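PDB 4BLO: packaging enzyme P4 from Pseudomonas phage phi6, which hydrolyses nucleoside triphosphates as a hexameric RecA-type ATPase and probably uses that energy to drive RNA into the viral procapsid. Local coordinates for residues T38-E50 against M170-F182. Sequence-based numbering, arbitrary orientation.
Sequences TVVIKTYIAAVME and MLIVCIGLGALGF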
ATOM      1  N   THR L  38       7.343   0.874 -34.893  1.00 51.93           N
ATOM      2  CA  THR L  38       8.593   0.945 -35.632  1.00 52.16           C
ATOM      3  C   THR L  38       8.528   2.054 -36.704  1.00 56.98           C
ATOM      4  O   THR L  38       9.517   2.768 -36.884  1.00 56.35           O
ATOM      5  CB  THR L  38       8.856  -0.473 -36.187  1.00 63.72           C
ATOM      6  OG1 THR L  38       9.800  -1.119 -35.342  1.00 63.93           O
ATOM      7  CG2 THR L  38       9.311  -0.517 -37.647  1.00 64.72           C
ATOM      8  N   VAL L  39       7.362   2.200 -37.383  1.00 55.00           N
ATOM      9  CA  VAL L  39       7.086   3.148 -38.477  1.00 56.67           C
ATOM     10  C   VAL L  39       7.507   4.574 -38.089  1.00 57.73           C
ATOM     11  O   VAL L  39       8.175   5.247 -38.874  1.00 58.13           O
ATOM     12  CB  VAL L  39       5.593   3.098 -38.903  1.00 62.71           C
ATOM     13  CG1 VAL L  39       5.295   4.065 -40.044  1.00 65.02           C
ATOM     14  CG2 VAL L  39       5.181   1.681 -39.284  1.00 63.94           C
ATOM     15  N   VAL L  40       7.143   5.005 -36.870  1.00 51.48           N
ATOM     16  CA  VAL L  40       7.438   6.329 -36.312  1.00 49.11           C
ATOM     17  C   VAL L  40       8.966   6.587 -36.332  1.00 49.43           C
ATOM     18  O   VAL L  40       9.378   7.669 -36.761  1.00 49.43           O
ATOM     19  CB  VAL L  40       6.826   6.475 -34.883  1.00 50.46           C
ATOM     20  CG1 VAL L  40       7.065   7.862 -34.299  1.00 49.09           C
ATOM     21  CG2 VAL L  40       5.333   6.165 -34.894  1.00 51.08           C
ATOM     22  N   ILE L  41       9.788   5.582 -35.918  1.00 42.41           N
ATOM     23  CA  ILE L  41      11.261   5.673 -35.881  1.00 40.05           C
ATOM     24  C   ILE L  41      11.786   5.850 -37.316  1.00 47.38           C
ATOM     25  O   ILE L  41      12.632   6.724 -37.553  1.00 47.14           O
ATOM     26  CB  ILE L  41      11.922   4.469 -35.146  1.00 40.13           C
ATOM     27  CG1 ILE L  41      11.346   4.288 -33.717  1.00 37.64           C
ATOM     28  CG2 ILE L  41      13.437   4.632 -35.081  1.00 38.81           C
ATOM     29  CD1 ILE L  41      11.224   2.880 -33.271  1.00 43.42           C
ATOM     30  N   LYS L  42      11.244   5.057 -38.273  1.00 46.10           N
ATOM     31  CA  LYS L  42      11.611   5.138 -39.696  1.00 48.49           C
ATOM     32  C   LYS L  42      11.306   6.539 -40.253  1.00 52.83           C
ATOM     33  O   LYS L  42      12.156   7.138 -40.912  1.00 53.53           O
ATOM     34  CB  LYS L  42      10.877   4.070 -40.528  1.00 52.96           C
ATOM     35  CG  LYS L  42      11.283   2.626 -40.244  1.00 64.70           C
ATOM     36  CD  LYS L  42      10.841   1.655 -41.351  1.00 73.61           C
ATOM     37  CE  LYS L  42       9.348   1.405 -41.393  1.00 81.09           C
ATOM     38  NZ  LYS L  42       8.985   0.459 -42.477  1.00 84.05           N
ATOM     39  N   THR L  43      10.103   7.062 -39.934  1.00 49.34           N
ATOM     40  CA  THR L  43       9.617   8.381 -40.341  1.00 50.97           C
ATOM     41  C   THR L  43      10.550   9.471 -39.802  1.00 55.23           C
ATOM     42  O   THR L  43      10.860  10.420 -40.527  1.00 56.03           O
ATOM     43  CB  THR L  43       8.161   8.579 -39.876  1.00 53.38           C
ATOM     44  OG1 THR L  43       7.389   7.422 -40.224  1.00 49.69           O
ATOM     45  CG2 THR L  43       7.520   9.818 -40.488  1.00 52.36           C
ATOM     46  N   TYR L  44      11.018   9.309 -38.544  1.00 50.24           N
ATOM     47  CA  TYR L  44      11.952  10.233 -37.896  1.00 48.28           C
ATOM     48  C   TYR L  44      13.285  10.244 -38.648  1.00 51.15           C
ATOM     49  O   TYR L  44      13.771  11.326 -38.958  1.00 49.64           O
ATOM     50  CB  TYR L  44      12.158   9.864 -36.417  1.00 46.24           C
ATOM     51  CG  TYR L  44      13.156  10.744 -35.693  1.00 46.05           C
ATOM     52  CD1 TYR L  44      12.812  12.028 -35.277  1.00 48.18           C
ATOM     53  CD2 TYR L  44      14.426  10.271 -35.369  1.00 45.06           C
ATOM     54  CE1 TYR L  44      13.728  12.843 -34.610  1.00 48.31           C
ATOM     55  CE2 TYR L  44      15.349  11.073 -34.693  1.00 44.68           C
ATOM     56  CZ  TYR L  44      14.996  12.361 -34.317  1.00 51.99           C
ATOM     57  OH  TYR L  44      15.896  13.157 -33.643  1.00 46.30           O
ATOM     58  N   ILE L  45      13.848   9.049 -38.970  1.00 48.63           N
ATOM     59  CA  ILE L  45      15.119   8.902 -39.699  1.00 50.00           C
ATOM     60  C   ILE L  45      15.031   9.659 -41.042  1.00 57.84           C
ATOM     61  O   ILE L  45      15.907  10.482 -41.326  1.00 59.61           O
ATOM     62  CB  ILE L  45      15.524   7.406 -39.884  1.00 53.38           C
ATOM     63  CG1 ILE L  45      15.876   6.758 -38.525  1.00 50.60           C
ATOM     64  CG2 ILE L  45      16.694   7.255 -40.880  1.00 57.14           C
ATOM     65  CD1 ILE L  45      15.781   5.237 -38.480  1.00 50.81           C
ATOM     66  N   ALA L  46      13.944   9.428 -41.817  1.00 54.86           N
ATOM     67  CA  ALA L  46      13.673  10.081 -43.106  1.00 56.93           C
ATOM     68  C   ALA L  46      13.634  11.620 -42.981  1.00 60.42           C
ATOM     69  O   ALA L  46      14.202  12.315 -43.822  1.00 61.89           O
ATOM     70  CB  ALA L  46      12.361   9.569 -43.675  1.00 59.24           C
ATOM     71  N   ALA L  47      12.999  12.136 -41.914  1.00 55.85           N
ATOM     72  CA  ALA L  47      12.881  13.564 -41.633  1.00 56.32           C
ATOM     73  C   ALA L  47      14.246  14.190 -41.301  1.00 62.65           C
ATOM     74  O   ALA L  47      14.523  15.309 -41.756  1.00 64.93           O
ATOM     75  CB  ALA L  47      11.906  13.796 -40.487  1.00 54.75           C
ATOM     76  N   VAL L  48      15.095  13.461 -40.529  1.00 57.63           N
ATOM     77  CA  VAL L  48      16.439  13.886 -40.112  1.00 56.85           C
ATOM     78  C   VAL L  48      17.345  13.969 -41.348  1.00 63.81           C
ATOM     79  O   VAL L  48      18.014  14.994 -41.541  1.00 64.33           O
ATOM     80  CB  VAL L  48      17.027  12.958 -39.012  1.00 58.25           C
ATOM     81  CG1 VAL L  48      18.524  13.183 -38.812  1.00 57.92           C
ATOM     82  CG2 VAL L  48      16.287  13.146 -37.697  1.00 55.58           C
ATOM     83  N   MET L  49      17.327  12.915 -42.193  1.00 60.38           N
ATOM     84  CA  MET L  49      18.130  12.845 -43.416  1.00 62.43           C
ATOM     85  C   MET L  49      17.744  13.945 -44.407  1.00 66.99           C
ATOM     86  O   MET L  49      18.634  14.531 -45.032  1.00 66.89           O
ATOM     87  CB  MET L  49      18.008  11.462 -44.088  1.00 66.28           C
ATOM     88  CG  MET L  49      18.488  10.281 -43.227  1.00 67.86           C
ATOM     89  SD  MET L  49      20.083  10.498 -42.403  1.00 70.39           S
ATOM     90  CE  MET L  49      21.142  10.204 -43.725  1.00 70.45           C
ATOM     91  N   GLU L  50      16.426  14.222 -44.545  1.00 64.08           N
ATOM     92  CA  GLU L  50      15.909  15.240 -45.455  1.00 67.06           C
ATOM     93  C   GLU L  50      16.386  16.633 -45.028  1.00 69.95           C
ATOM     94  O   GLU L  50      16.776  17.436 -45.888  1.00 71.01           O
ATOM     95  CB  GLU L  50      14.378  15.187 -45.526  1.00 69.49           C
ATOM     96  CG  GLU L  50      13.841  15.768 -46.824  1.00 89.77           C
ATOM     97  CD  GLU L  50      12.361  16.086 -46.832  1.00124.23           C
ATOM     98  OE1 GLU L  50      11.549  15.158 -46.608  1.00128.91           O
ATOM     99  OE2 GLU L  50      12.010  17.265 -47.061  1.00119.50           O
ATOM    100  N   MET L 170      12.376   9.913 -26.299  1.00 40.70           N
ATOM    101  CA  MET L 170      13.704   9.402 -25.946  1.00 39.78           C
ATOM    102  C   MET L 170      14.081   8.200 -26.805  1.00 44.76           C
ATOM    103  O   MET L 170      15.164   8.187 -27.391  1.00 45.73           O
ATOM    104  CB  MET L 170      13.789   9.025 -24.466  1.00 40.77           C
ATOM    105  CG  MET L 170      15.217   8.870 -23.994  1.00 44.26           C
ATOM    106  SD  MET L 170      15.365   7.685 -22.650  1.00 48.49           S
ATOM    107  CE  MET L 170      15.190   6.129 -23.549  1.00 45.56           C
ATOM    108  N   LEU L 171      13.178   7.212 -26.896  1.00 39.59           N
ATOM    109  CA  LEU L 171      13.389   5.996 -27.675  1.00 38.72           C
ATOM    110  C   LEU L 171      13.494   6.300 -29.171  1.00 43.65           C
ATOM    111  O   LEU L 171      14.339   5.700 -29.831  1.00 43.92           O
ATOM    112  CB  LEU L 171      12.283   4.971 -27.396  1.00 38.26           C
ATOM    113  CG  LEU L 171      12.226   4.418 -25.958  1.00 40.66           C
ATOM    114  CD1 LEU L 171      10.923   3.719 -25.705  1.00 39.38           C
ATOM    115  CD2 LEU L 171      13.389   3.482 -25.673  1.00 43.85           C
ATOM    116  N   ILE L 172      12.694   7.259 -29.688  1.00 40.24           N
ATOM    117  CA  ILE L 172      12.727   7.666 -31.097  1.00 41.80           C
ATOM    118  C   ILE L 172      14.138   8.155 -31.466  1.00 46.51           C
ATOM    119  O   ILE L 172      14.712   7.666 -32.440  1.00 47.12           O
ATOM    120  CB  ILE L 172      11.651   8.750 -31.396  1.00 45.41           C
ATOM    121  CG1 ILE L 172      10.257   8.128 -31.492  1.00 46.52           C
ATOM    122  CG2 ILE L 172      11.962   9.515 -32.681  1.00 47.41           C
ATOM    123  CD1 ILE L 172       9.134   9.124 -31.407  1.00 46.32           C
ATOM    124  N   VAL L 173      14.687   9.096 -30.679  1.00 41.45           N
ATOM    125  CA  VAL L 173      16.000   9.680 -30.926  1.00 41.37           C
ATOM    126  C   VAL L 173      17.103   8.638 -30.688  1.00 44.45           C
ATOM    127  O   VAL L 173      18.019   8.544 -31.510  1.00 47.25           O
ATOM    128  CB  VAL L 173      16.239  10.972 -30.102  1.00 45.06           C
ATOM    129  CG1 VAL L 173      17.520  11.679 -30.548  1.00 45.94           C
ATOM    130  CG2 VAL L 173      15.058  11.927 -30.215  1.00 45.52           C
ATOM    131  N   CYS L 174      17.000   7.842 -29.602  1.00 37.19           N
ATOM    132  CA  CYS L 174      17.984   6.815 -29.258  1.00 36.36           C
ATOM    133  C   CYS L 174      18.070   5.723 -30.341  1.00 44.22           C
ATOM    134  O   CYS L 174      19.165   5.476 -30.849  1.00 45.31           O
ATOM    135  CB  CYS L 174      17.689   6.214 -27.888  1.00 34.45           C
ATOM    136  SG  CYS L 174      18.252   7.231 -26.493  1.00 36.10           S
ATOM    137  N   ILE L 175      16.928   5.090 -30.709  1.00 41.75           N
ATOM    138  CA  ILE L 175      16.883   4.034 -31.729  1.00 42.82           C
ATOM    139  C   ILE L 175      17.139   4.630 -33.126  1.00 49.41           C
ATOM    140  O   ILE L 175      17.979   4.110 -33.857  1.00 50.88           O
ATOM    141  CB  ILE L 175      15.557   3.215 -31.678  1.00 45.67           C
ATOM    142  CG1 ILE L 175      15.404   2.497 -30.320  1.00 43.45           C
ATOM    143  CG2 ILE L 175      15.464   2.205 -32.842  1.00 48.68           C
ATOM    144  CD1 ILE L 175      13.957   2.197 -29.910  1.00 46.75           C
ATOM    145  N   GLY L 176      16.432   5.703 -33.465  1.00 46.65           N
ATOM    146  CA  GLY L 176      16.554   6.368 -34.760  1.00 48.70           C
ATOM    147  C   GLY L 176      17.956   6.780 -35.138  1.00 53.29           C
ATOM    148  O   GLY L 176      18.469   6.334 -36.170  1.00 54.76           O
ATOM    149  N   LEU L 177      18.595   7.618 -34.301  1.00 48.66           N
ATOM    150  CA  LEU L 177      19.947   8.127 -34.568  1.00 49.36           C
ATOM    151  C   LEU L 177      21.039   7.115 -34.207  1.00 53.33           C
ATOM    152  O   LEU L 177      22.054   7.047 -34.908  1.00 54.04           O
ATOM    153  CB  LEU L 177      20.209   9.466 -33.858  1.00 48.22           C
ATOM    154  CG  LEU L 177      19.280  10.644 -34.224  1.00 53.42           C
ATOM    155  CD1 LEU L 177      19.728  11.908 -33.534  1.00 52.71           C
ATOM    156  CD2 LEU L 177      19.254  10.902 -35.728  1.00 57.16           C
ATOM    157  N   GLY L 178      20.815   6.342 -33.142  1.00 47.33           N
ATOM    158  CA  GLY L 178      21.759   5.332 -32.675  1.00 45.67           C
ATOM    159  C   GLY L 178      22.014   4.234 -33.683  1.00 48.78           C
ATOM    160  O   GLY L 178      23.154   3.775 -33.806  1.00 48.88           O
ATOM    161  N   ALA L 179      20.946   3.823 -34.420  1.00 44.90           N
ATOM    162  CA  ALA L 179      20.990   2.780 -35.452  1.00 45.82           C
ATOM    163  C   ALA L 179      21.841   3.215 -36.625  1.00 51.41           C
ATOM    164  O   ALA L 179      22.559   2.388 -37.190  1.00 52.99           O
ATOM    165  CB  ALA L 179      19.588   2.430 -35.926  1.00 46.84           C
ATOM    166  N   LEU L 180      21.791   4.517 -36.959  1.00 48.46           N
ATOM    167  CA  LEU L 180      22.552   5.153 -38.038  1.00 50.85           C
ATOM    168  C   LEU L 180      24.051   5.235 -37.714  1.00 56.04           C
ATOM    169  O   LEU L 180      24.845   5.511 -38.614  1.00 59.92           O
ATOM    170  CB  LEU L 180      22.018   6.565 -38.347  1.00 51.03           C
ATOM    171  CG  LEU L 180      20.576   6.681 -38.838  1.00 55.95           C
ATOM    172  CD1 LEU L 180      20.134   8.130 -38.848  1.00 56.68           C
ATOM    173  CD2 LEU L 180      20.390   6.045 -40.220  1.00 58.05           C
ATOM    174  N   GLY L 181      24.425   5.007 -36.455  1.00 48.56           N
ATOM    175  CA  GLY L 181      25.819   5.017 -36.030  1.00 47.70           C
ATOM    176  C   GLY L 181      26.217   6.131 -35.089  1.00 49.05           C
ATOM    177  O   GLY L 181      27.358   6.141 -34.617  1.00 49.33           O
ATOM    178  N   PHE L 182      25.283   7.055 -34.783  1.00 42.51           N
ATOM    179  CA  PHE L 182      25.538   8.167 -33.875  1.00 41.42           C
ATOM    180  C   PHE L 182      25.726   7.708 -32.454  1.00 47.05           C
ATOM    181  O   PHE L 182      25.078   6.756 -32.028  1.00 47.60           O
ATOM    182  CB  PHE L 182      24.392   9.195 -33.911  1.00 41.99           C
ATOM    183  CG  PHE L 182      24.334  10.017 -35.168  1.00 43.80           C
ATOM    184  CD1 PHE L 182      25.188  11.096 -35.350  1.00 47.66           C
ATOM    185  CD2 PHE L 182      23.429   9.711 -36.172  1.00 45.76           C
ATOM    186  CE1 PHE L 182      25.144  11.854 -36.524  1.00 50.59           C
ATOM    187  CE2 PHE L 182      23.378  10.466 -37.338  1.00 50.81           C
ATOM    188  CZ  PHE L 182      24.237  11.535 -37.509  1.00 50.17           C
TER
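Y44 of helix 38-50 lays its ring against I172 of helix 170-179 in a CH-pi contact. I172 CG2 sits over one face, 3.7 Å from the Y44 ring centroid and 23° off the normal. V48 CG2, from the same helix as Y44, lies over the rim of the opposite face. L177 CG meets the ring edge, 4.0 Å from Y44 CE2. With CG anti to the backbone N (chi1 178°), the ring reaches across to the second helix. Y44 OH passes V173 CG2 at 3.7 Å and hydrogen-bonds to the carbonyl O of I64.

Contacts with backbone follow at G176, where the helices come close. I41 CG2 lies 3.6 Å from G176 N, and I45 CG1 lies 3.5 Å from G176 O. The axes approach to 9.0 Å and cross at -61°. Helix 167-179 lies between the parallel strands 161-163 and 184-187 in the chain, consistent with the RecA-like P-loop NTPase fold. It packs on strand 184-187 through C174 and L177. M49 of the first helix also touches helix 7-22 through I10 and V13.

Other contacts are between apolar side chains. V40 CG1 touches I172 CD1, I41 CG2 touches I175 CG2, and V48 CG1 touches L177 CD2. Within the Schellman motif that ends the helix, whose positive-phi residue is G181, L180 CD2 packs 3.9 Å from I45 CG2.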